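Local structure of cytoplasmic export protein 1 (Saccharomyces cerevisiae, 3VWA) at residues A[376-381]-A[410-415]; A[438-443]-A[477-482]; A[486-491]-A[524-529]. The protein binds tRNA and takes part in its nuclear export, possibly collecting it from export receptors at the nuclear pore and handing it to the translation machinery. All blocks are in the same frame, centred on the assembly; numbering follows the deposited sequence.

Contact 1: A[376-381]-A[410-415]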
loop_
_atom_site.group_PDB
_atom_site.type_symbol
_atom_site.label_atom_id
_atom_site.label_comp_id
_atom_site.label_asym_id
_atom_site.label_seq_id
_atom_site.Cartn_x
_atom_site.Cartn_y
_atom_site.Cartn_z
ATOM N N GLU A 376 10.283 -15.489 8.239
ATOM C CA GLU A 376 11.201 -14.390 7.887
ATOM C C GLU A 376 11.463 -13.487 9.106
ATOM O O GLU A 376 12.607 -13.070 9.388
ATOM C CB GLU A 376 10.586 -13.543 6.772
ATOM C CG GLU A 376 10.520 -14.214 5.411
ATOM C CD GLU A 376 10.364 -13.188 4.301
ATOM O OE1 GLU A 376 9.225 -12.676 4.136
ATOM O OE2 GLU A 376 11.381 -12.884 3.615
ATOM N N ILE A 377 10.406 -13.192 9.854
ATOM C CA ILE A 377 10.600 -12.368 11.051
ATOM C C ILE A 377 11.570 -13.011 12.055
ATOM O O ILE A 377 12.519 -12.375 12.563
ATOM C CB ILE A 377 9.272 -12.030 11.733
ATOM C CG1 ILE A 377 8.610 -10.874 10.996
ATOM C CG2 ILE A 377 9.535 -11.555 13.153
ATOM C CD1 ILE A 377 7.153 -11.120 10.765
ATOM N N SER A 378 11.334 -14.284 12.305
ATOM C CA SER A 378 12.099 -15.030 13.268
ATOM C C SER A 378 13.515 -15.219 12.733
ATOM O O SER A 378 14.513 -15.042 13.435
ATOM C CB SER A 378 11.398 -16.352 13.498
ATOM O OG SER A 378 12.343 -17.343 13.848
ATOM N N SER A 379 13.578 -15.518 11.451
ATOM C CA SER A 379 14.819 -15.907 10.824
ATOM C C SER A 379 15.721 -14.721 10.530
ATOM O O SER A 379 16.904 -14.764 10.835
ATOM C CB SER A 379 14.519 -16.678 9.537
ATOM O OG SER A 379 15.700 -16.895 8.824
ATOM N N ARG A 380 15.153 -13.650 9.974
ATOM C CA ARG A 380 15.968 -12.544 9.504
ATOM C C ARG A 380 15.834 -11.255 10.337
ATOM O O ARG A 380 16.704 -10.406 10.266
ATOM C CB ARG A 380 15.621 -12.234 8.036
ATOM C CG ARG A 380 15.327 -13.452 7.167
ATOM C CD ARG A 380 14.929 -13.059 5.733
ATOM N NE ARG A 380 16.019 -12.341 5.036
ATOM C CZ ARG A 380 15.894 -11.566 3.954
ATOM N NH1 ARG A 380 14.706 -11.381 3.352
ATOM N NH2 ARG A 380 16.979 -10.954 3.477
ATOM N N ILE A 381 14.755 -11.105 11.111
ATOM C CA ILE A 381 14.471 -9.835 11.776
ATOM C C ILE A 381 14.796 -9.861 13.258
ATOM O O ILE A 381 15.469 -8.958 13.747
ATOM C CB ILE A 381 13.022 -9.367 11.555
ATOM C CG1 ILE A 381 12.714 -9.291 10.047
ATOM C CG2 ILE A 381 12.730 -8.052 12.313
ATOM C CD1 ILE A 381 13.555 -8.307 9.270
ATOM N N CYS A 410 5.822 -14.942 16.395
ATOM C CA CYS A 410 6.695 -15.373 15.334
ATOM C C CYS A 410 7.819 -16.330 15.725
ATOM O O CYS A 410 8.383 -16.949 14.837
ATOM C CB CYS A 410 7.331 -14.152 14.651
ATOM S SG CYS A 410 6.145 -13.026 13.920
ATOM N N LEU A 411 8.209 -16.413 17.000
ATOM C CA LEU A 411 9.553 -17.002 17.330
ATOM C C LEU A 411 9.623 -18.510 17.337
ATOM O O LEU A 411 8.641 -19.145 17.710
ATOM C CB LEU A 411 10.069 -16.497 18.676
ATOM C CG LEU A 411 10.014 -14.974 18.756
ATOM C CD1 LEU A 411 10.433 -14.462 20.132
ATOM C CD2 LEU A 411 10.895 -14.407 17.652
ATOM N N THR A 412 10.785 -19.091 16.970
ATOM C CA THR A 412 10.992 -20.565 17.159
ATOM C C THR A 412 10.999 -20.909 18.651
ATOM O O THR A 412 10.988 -20.011 19.505
ATOM C CB THR A 412 12.289 -21.133 16.502
ATOM O OG1 THR A 412 13.449 -20.745 17.252
ATOM C CG2 THR A 412 12.437 -20.676 15.055
ATOM N N GLU A 413 11.035 -22.205 18.957
ATOM C CA GLU A 413 10.962 -22.690 20.341
ATOM C C GLU A 413 12.233 -22.413 21.096
ATOM O O GLU A 413 12.190 -22.126 22.268
ATOM C CB GLU A 413 10.639 -24.200 20.415
ATOM C CG GLU A 413 9.193 -24.562 20.074
ATOM C CD GLU A 413 8.909 -24.494 18.571
ATOM O OE1 GLU A 413 7.719 -24.429 18.188
ATOM O OE2 GLU A 413 9.878 -24.493 17.766
ATOM N N ARG A 414 13.362 -22.536 20.424
ATOM C CA ARG A 414 14.626 -22.081 20.977
ATOM C C ARG A 414 14.589 -20.576 21.339
ATOM O O ARG A 414 14.793 -20.220 22.497
ATOM C CB ARG A 414 15.777 -22.402 20.020
ATOM C CG ARG A 414 17.142 -22.110 20.619
ATOM C CD ARG A 414 18.207 -23.094 20.165
ATOM N NE ARG A 414 19.439 -22.948 20.955
ATOM N N GLN A 415 14.332 -19.717 20.351
ATOM C CA GLN A 415 14.194 -18.262 20.561
ATOM C C GLN A 415 13.372 -17.875 21.762
ATOM O O GLN A 415 13.814 -17.104 22.591
ATOM C CB GLN A 415 13.600 -17.562 19.323
ATOM C CG GLN A 415 14.661 -17.236 18.279
ATOM C CD GLN A 415 14.064 -16.901 16.932
ATOM O OE1 GLN A 415 12.918 -17.235 16.635
ATOM N NE2 GLN A 415 14.850 -16.265 16.104
#
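I377 meets C410 through plain hydrocarbon and sulfur contact. Its CG2 branch, anti to the backbone N, lies 3.7 Å from C410 CB, and SG of the cysteine settles close to both I377 CG2 and I377 CD1. I369, from a nearby loop, touches both residues and adds to the apolar patch. S378 comes next and changes the chemistry. Its CB packs on C410 O at 3.4 Å, while its hydroxyl, turned roughly anti to the backbone N (chi1 151°), gives its hydrogen to Q415 OE1, with S378 OG to Q415 OE1 at 2.8 Å. T412 CG2 sits beside the same hydroxyl. The other end of the amide returns a bond: Q415 NE2 donates to S378 O at 3.0 Å. That oxygen lies almost in the plane of the amide, but NE2 stands above the plane of the S378 carbonyl, 40° out of it. Farther along, R380 forms a salt bridge with D344 on helix 342-351. Q415 OE1 has a second donor, T412 N at 2.8 Å. With T412 OG1 weakly accepting from Q415 N, this makes a capping box at the start of helix 413-427. Replacing Q415 by an alanine removes the amide and is likely to leave T412 N without its capping acceptor and both the hydroxyl and the carbonyl of S378 without their mates across the contact. The principle illustrated is economy: one glutamine amide, gripped by three bonds that fix its rotation, both closes the first turn of its own helix and ties that turn to the backbone and side chain of a serine on helix 374-387, within and at the leading edge of the first HEAT repeat.

Contact 2: A[438-443]-A[477-482]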
loop_
_atom_site.group_PDB
_atom_site.type_symbol
_atom_site.label_atom_id
_atom_site.label_comp_id
_atom_site.label_asym_id
_atom_site.label_seq_id
_atom_site.Cartn_x
_atom_site.Cartn_y
_atom_site.Cartn_z
ATOM N N TRP A 438 9.468 -2.267 33.519
ATOM C CA TRP A 438 8.796 -2.873 32.374
ATOM C C TRP A 438 9.183 -4.337 32.192
ATOM O O TRP A 438 8.347 -5.133 31.752
ATOM C CB TRP A 438 9.018 -2.081 31.082
ATOM C CG TRP A 438 8.005 -0.991 30.902
ATOM C CD1 TRP A 438 8.124 0.342 31.273
ATOM C CD2 TRP A 438 6.649 -1.121 30.397
ATOM N NE1 TRP A 438 6.975 1.038 31.003
ATOM C CE2 TRP A 438 6.041 0.217 30.501
ATOM C CE3 TRP A 438 5.876 -2.178 29.926
ATOM C CZ2 TRP A 438 4.745 0.465 30.092
ATOM C CZ3 TRP A 438 4.558 -1.913 29.531
ATOM C CH2 TRP A 438 4.008 -0.630 29.618
ATOM N N THR A 439 10.425 -4.707 32.513
ATOM C CA THR A 439 10.817 -6.103 32.367
ATOM C C THR A 439 9.908 -7.083 33.106
ATOM O O THR A 439 9.555 -8.135 32.565
ATOM C CB THR A 439 12.278 -6.371 32.824
ATOM O OG1 THR A 439 13.169 -5.581 32.026
ATOM C CG2 THR A 439 12.644 -7.880 32.640
ATOM N N VAL A 440 9.538 -6.745 34.338
ATOM C CA VAL A 440 8.681 -7.653 35.102
ATOM C C VAL A 440 7.232 -7.768 34.521
ATOM O O VAL A 440 6.592 -8.845 34.587
ATOM C CB VAL A 440 8.767 -7.378 36.659
ATOM C CG1 VAL A 440 8.122 -6.062 37.065
ATOM C CG2 VAL A 440 8.152 -8.510 37.462
ATOM N N ILE A 441 6.758 -6.660 33.964
ATOM C CA ILE A 441 5.475 -6.560 33.227
ATOM C C ILE A 441 5.572 -7.466 32.017
ATOM O O ILE A 441 4.745 -8.355 31.855
ATOM C CB ILE A 441 5.166 -5.092 32.818
ATOM C CG1 ILE A 441 5.180 -4.183 34.047
ATOM C CG2 ILE A 441 3.806 -4.949 32.150
ATOM C CD1 ILE A 441 4.043 -4.435 35.029
ATOM N N ILE A 442 6.655 -7.333 31.237
ATOM C CA ILE A 442 6.787 -8.139 30.003
ATOM C C ILE A 442 6.905 -9.633 30.315
ATOM O O ILE A 442 6.339 -10.488 29.579
ATOM C CB ILE A 442 7.985 -7.674 29.098
ATOM C CG1 ILE A 442 7.795 -6.248 28.517
ATOM C CG2 ILE A 442 8.227 -8.631 27.973
ATOM C CD1 ILE A 442 6.353 -5.956 28.038
ATOM N N ILE A 443 7.685 -9.956 31.356
ATOM C CA ILE A 443 7.803 -11.346 31.742
ATOM C C ILE A 443 6.411 -11.935 32.166
ATOM O O ILE A 443 6.126 -13.073 31.839
ATOM C CB ILE A 443 8.787 -11.547 32.900
ATOM C CG1 ILE A 443 10.195 -11.268 32.421
ATOM C CG2 ILE A 443 8.612 -12.959 33.505
ATOM C CD1 ILE A 443 11.185 -11.139 33.572
ATOM N N ARG A 477 9.132 -2.650 42.364
ATOM C CA ARG A 477 8.433 -3.367 43.428
ATOM C C ARG A 477 6.941 -3.284 43.190
ATOM O O ARG A 477 6.233 -4.315 43.170
ATOM C CB ARG A 477 8.859 -2.826 44.802
ATOM C CG ARG A 477 10.372 -2.601 44.879
ATOM C CD ARG A 477 10.948 -2.889 46.249
ATOM N NE ARG A 477 10.471 -1.946 47.231
ATOM C CZ ARG A 477 11.083 -0.798 47.529
ATOM N NH1 ARG A 477 12.216 -0.470 46.927
ATOM N NH2 ARG A 477 10.554 0.024 48.418
ATOM N N LEU A 478 6.454 -2.072 42.933
ATOM C CA LEU A 478 5.048 -1.865 42.566
ATOM C C LEU A 478 4.647 -2.642 41.315
ATOM O O LEU A 478 3.504 -3.014 41.157
ATOM C CB LEU A 478 4.823 -0.379 42.315
ATOM C CG LEU A 478 4.972 0.545 43.540
ATOM C CD1 LEU A 478 4.919 1.975 43.081
ATOM C CD2 LEU A 478 3.925 0.303 44.616
ATOM N N ALA A 479 5.579 -2.820 40.387
ATOM C CA ALA A 479 5.290 -3.552 39.179
ATOM C C ALA A 479 5.223 -5.058 39.502
ATOM O O ALA A 479 4.538 -5.795 38.841
ATOM C CB ALA A 479 6.367 -3.301 38.110
ATOM N N ALA A 480 5.986 -5.527 40.467
ATOM C CA ALA A 480 5.865 -6.930 40.874
ATOM C C ALA A 480 4.475 -7.200 41.461
ATOM O O ALA A 480 3.781 -8.133 41.059
ATOM C CB ALA A 480 6.942 -7.300 41.876
ATOM N N LEU A 481 4.055 -6.342 42.374
ATOM C CA LEU A 481 2.771 -6.535 43.031
ATOM C C LEU A 481 1.682 -6.543 42.000
ATOM O O LEU A 481 0.685 -7.257 42.147
ATOM C CB LEU A 481 2.519 -5.438 44.042
ATOM C CG LEU A 481 3.497 -5.405 45.194
ATOM C CD1 LEU A 481 3.177 -4.196 46.083
ATOM C CD2 LEU A 481 3.346 -6.706 45.963
ATOM N N TYR A 482 1.862 -5.728 40.960
ATOM C CA TYR A 482 0.847 -5.661 39.897
ATOM C C TYR A 482 0.739 -6.994 39.130
ATOM O O TYR A 482 -0.343 -7.549 38.913
ATOM C CB TYR A 482 1.199 -4.537 38.910
ATOM C CG TYR A 482 0.268 -4.456 37.707
ATOM C CD1 TYR A 482 -1.049 -3.987 37.856
ATOM C CD2 TYR A 482 0.700 -4.840 36.418
ATOM C CE1 TYR A 482 -1.908 -3.904 36.775
ATOM C CE2 TYR A 482 -0.162 -4.768 35.313
ATOM C CZ TYR A 482 -1.468 -4.297 35.505
ATOM O OH TYR A 482 -2.356 -4.189 34.460
#
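V440 and A479 press together where helices 433-446 and 474-487 run nearly side by side, their segments' axes 8.8 Å apart and inclined by only 15°. The valine places CG1 between its backbone N and carbonyl carbon (chi1 70°), a crowded position that aims this methyl at the neighbouring helix. V440 CG1 stands 3.4 Å from A479 CB, tighter than usual for two carbons. I441 reaches the same alanine differently. With chi1 and chi2 both near -60°, its chain folds so that the terminal methyl swings in, bringing I441 CD1 to 4.0 Å from A479 CB. The same methyl lies 3.6 Å from Y482 CD2, at an oblique approach to the ring; the tyrosine, CG anti to its backbone N, and the isoleucine cross at about a right angle. V440 also touches F465 and S468 of helix 454-469, and A480 packs on S468 too. No polar side-chain atom takes part across this contact, which rests on shape and burial of apolar surface. The short alanine, meeting a methyl from each of two residues, is consistent with close, nearly parallel packing of helices 433-446 and 474-487 in the alpha solenoid.

Contact 3: A[486-491]-A[524-529]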
loop_
_atom_site.group_PDB
_atom_site.type_symbol
_atom_site.label_atom_id
_atom_site.label_comp_id
_atom_site.label_asym_id
_atom_site.label_seq_id
_atom_site.Cartn_x
_atom_site.Cartn_y
_atom_site.Cartn_z
ATOM N N LYS A 486 -2.408 -9.721 38.787
ATOM C CA LYS A 486 -2.869 -10.301 37.551
ATOM C C LYS A 486 -2.537 -11.782 37.420
ATOM O O LYS A 486 -3.128 -12.424 36.617
ATOM C CB LYS A 486 -2.346 -9.546 36.323
ATOM C CG LYS A 486 -2.570 -8.035 36.336
ATOM C CD LYS A 486 -4.049 -7.661 36.283
ATOM C CE LYS A 486 -4.223 -6.284 35.645
ATOM N NZ LYS A 486 -5.578 -5.755 35.930
ATOM N N SER A 487 -1.615 -12.321 38.195
ATOM C CA SER A 487 -1.176 -13.712 37.960
ATOM C C SER A 487 -1.851 -14.724 38.800
ATOM O O SER A 487 -1.552 -15.918 38.685
ATOM C CB SER A 487 0.305 -13.835 38.237
ATOM O OG SER A 487 0.955 -13.218 37.156
ATOM N N ILE A 488 -2.749 -14.254 39.666
ATOM C CA ILE A 488 -3.344 -15.130 40.656
ATOM C C ILE A 488 -4.033 -16.309 39.988
ATOM O O ILE A 488 -3.964 -17.429 40.473
ATOM C CB ILE A 488 -4.306 -14.345 41.617
ATOM C CG1 ILE A 488 -4.617 -15.172 42.839
ATOM C CG2 ILE A 488 -5.592 -13.883 40.898
ATOM C CD1 ILE A 488 -5.387 -14.436 43.929
ATOM N N GLU A 489 -4.683 -16.072 38.862
ATOM C CA GLU A 489 -5.312 -17.188 38.154
ATOM C C GLU A 489 -4.329 -18.203 37.589
ATOM O O GLU A 489 -4.759 -19.289 37.185
ATOM C CB GLU A 489 -6.189 -16.705 36.997
ATOM C CG GLU A 489 -6.353 -15.220 36.902
ATOM C CD GLU A 489 -7.515 -14.872 36.008
ATOM O OE1 GLU A 489 -7.241 -14.145 35.008
ATOM O OE2 GLU A 489 -8.660 -15.377 36.288
ATOM N N LEU A 490 -3.033 -17.860 37.543
ATOM C CA LEU A 490 -2.020 -18.822 37.017
ATOM C C LEU A 490 -1.369 -19.668 38.114
ATOM O O LEU A 490 -0.552 -20.555 37.822
ATOM C CB LEU A 490 -0.927 -18.101 36.244
ATOM C CG LEU A 490 -1.360 -17.083 35.189
ATOM C CD1 LEU A 490 -0.173 -16.327 34.619
ATOM C CD2 LEU A 490 -2.154 -17.774 34.070
ATOM N N PHE A 491 -1.716 -19.367 39.369
ATOM C CA PHE A 491 -1.249 -20.139 40.524
ATOM C C PHE A 491 -2.397 -20.890 41.177
ATOM O O PHE A 491 -3.395 -20.263 41.735
ATOM C CB PHE A 491 -0.595 -19.220 41.574
ATOM C CG PHE A 491 0.527 -18.385 41.031
ATOM C CD1 PHE A 491 1.622 -18.972 40.433
ATOM C CD2 PHE A 491 0.497 -17.006 41.162
ATOM C CE1 PHE A 491 2.652 -18.181 39.930
ATOM C CE2 PHE A 491 1.544 -16.211 40.706
ATOM C CZ PHE A 491 2.620 -16.799 40.076
ATOM N N GLU A 524 -3.979 -10.582 51.042
ATOM C CA GLU A 524 -5.302 -11.056 51.518
ATOM C C GLU A 524 -6.040 -11.777 50.426
ATOM O O GLU A 524 -6.700 -12.794 50.652
ATOM C CB GLU A 524 -6.236 -9.900 51.922
ATOM C CG GLU A 524 -5.608 -8.819 52.736
ATOM C CD GLU A 524 -5.807 -9.004 54.208
ATOM O OE1 GLU A 524 -6.014 -7.968 54.905
ATOM O OE2 GLU A 524 -5.748 -10.172 54.658
ATOM N N GLU A 525 -5.976 -11.220 49.229
ATOM C CA GLU A 525 -6.673 -11.862 48.125
ATOM C C GLU A 525 -6.076 -13.287 47.856
ATOM O O GLU A 525 -6.813 -14.241 47.571
ATOM C CB GLU A 525 -6.623 -10.927 46.908
ATOM C CG GLU A 525 -7.168 -11.547 45.618
ATOM C CD GLU A 525 -6.957 -10.671 44.393
ATOM O OE1 GLU A 525 -7.342 -11.162 43.295
ATOM O OE2 GLU A 525 -6.446 -9.502 44.515
ATOM N N TYR A 526 -4.756 -13.459 48.029
ATOM C CA TYR A 526 -4.159 -14.793 47.818
ATOM C C TYR A 526 -4.499 -15.732 48.967
ATOM O O TYR A 526 -4.727 -16.919 48.755
ATOM C CB TYR A 526 -2.629 -14.685 47.715
ATOM C CG TYR A 526 -2.101 -14.513 46.294
ATOM C CD1 TYR A 526 -1.466 -15.570 45.642
ATOM C CD2 TYR A 526 -2.194 -13.290 45.641
ATOM C CE1 TYR A 526 -0.950 -15.416 44.334
ATOM C CE2 TYR A 526 -1.680 -13.101 44.357
ATOM C CZ TYR A 526 -1.034 -14.152 43.707
ATOM O OH TYR A 526 -0.539 -13.940 42.438
ATOM N N LEU A 527 -4.490 -15.188 50.186
ATOM C CA LEU A 527 -4.952 -15.883 51.385
ATOM C C LEU A 527 -6.375 -16.381 51.288
ATOM O O LEU A 527 -6.686 -17.509 51.738
ATOM C CB LEU A 527 -4.877 -14.960 52.620
ATOM C CG LEU A 527 -3.475 -14.663 53.134
ATOM C CD1 LEU A 527 -3.650 -13.723 54.325
ATOM C CD2 LEU A 527 -2.760 -15.973 53.527
ATOM N N GLU A 528 -7.231 -15.518 50.750
ATOM C CA GLU A 528 -8.658 -15.845 50.557
ATOM C C GLU A 528 -8.795 -16.971 49.577
ATOM O O GLU A 528 -9.553 -17.930 49.808
ATOM C CB GLU A 528 -9.431 -14.623 50.042
ATOM C CG GLU A 528 -10.279 -13.906 51.089
ATOM C CD GLU A 528 -9.824 -12.474 51.404
ATOM O OE1 GLU A 528 -9.252 -12.255 52.510
ATOM O OE2 GLU A 528 -10.054 -11.561 50.559
ATOM N N LYS A 529 -8.031 -16.895 48.478
ATOM C CA LYS A 529 -8.077 -17.980 47.510
ATOM C C LYS A 529 -7.682 -19.306 48.154
ATOM O O LYS A 529 -8.387 -20.305 48.007
ATOM C CB LYS A 529 -7.290 -17.645 46.245
ATOM C CG LYS A 529 -7.036 -18.860 45.368
ATOM C CD LYS A 529 -6.735 -18.479 43.917
ATOM C CE LYS A 529 -6.216 -19.692 43.160
ATOM N NZ LYS A 529 -6.043 -19.243 41.738
#
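The Y526 ring has one face taken by I488, whose CG1 stands 3.8 Å above the plane, over the centre, in a CH-pi contact only 11° off the ring normal. At its edge, in plane, comes F491 CD2, 3.8 Å from Y526 CE1. The relation is mutual: Y526 OH lies in the plane of the phenylalanine ring, 3.5 Å from F491 CD2, while the hydroxyl makes its hydrogen bond with L484 O, four residues before I488. The two rings thus meet edge against edge. I488, with CG1 anti to the backbone N, slides along Y526 in the opposite sense and ends with CD1 against E525 CG at 3.8 Å. Beside this apolar group, its CD near I488 CG1, K529 stretches out fully extended, and its ammonium bonds two backbone oxygens: K529 NZ to F491 O is 2.8 Å and K529 NZ to I488 O is 3.0 Å. I488 O also accepts from F491 N, the two donors arriving from opposite faces of its plane. The ammonium probably polarises both carbonyls, that of I488 in the 3-10 turn and that of F491 just after it. Together with I496, I500 and I504 of helix 493-504, which touch Y526, this is helix-to-helix packing of an alpha-helical HEAT solenoid, joining the second HEAT repeat to the helix before it.

How the contacts relate
The three contacts follow one another along the C-terminal HEAT-repeat part of the chain, beyond the kinase-like domain, each closing before the next opens. Contact 1 and contact 2 have centres about 25 Å apart and do not touch, but helix 413-427 of the first is followed directly in sequence by helix 433-446 of the second. Contacts 2 and 3 share helix 474-487, their centres about 16 Å apart; contact 1 and contact 3 stand about 34 Å apart between centres. Each joins a helix to the second helix on in the chain, or to its start, with one helix between, so the solenoid is assembled from local, serial interfaces that extend it into an elongated scaffold.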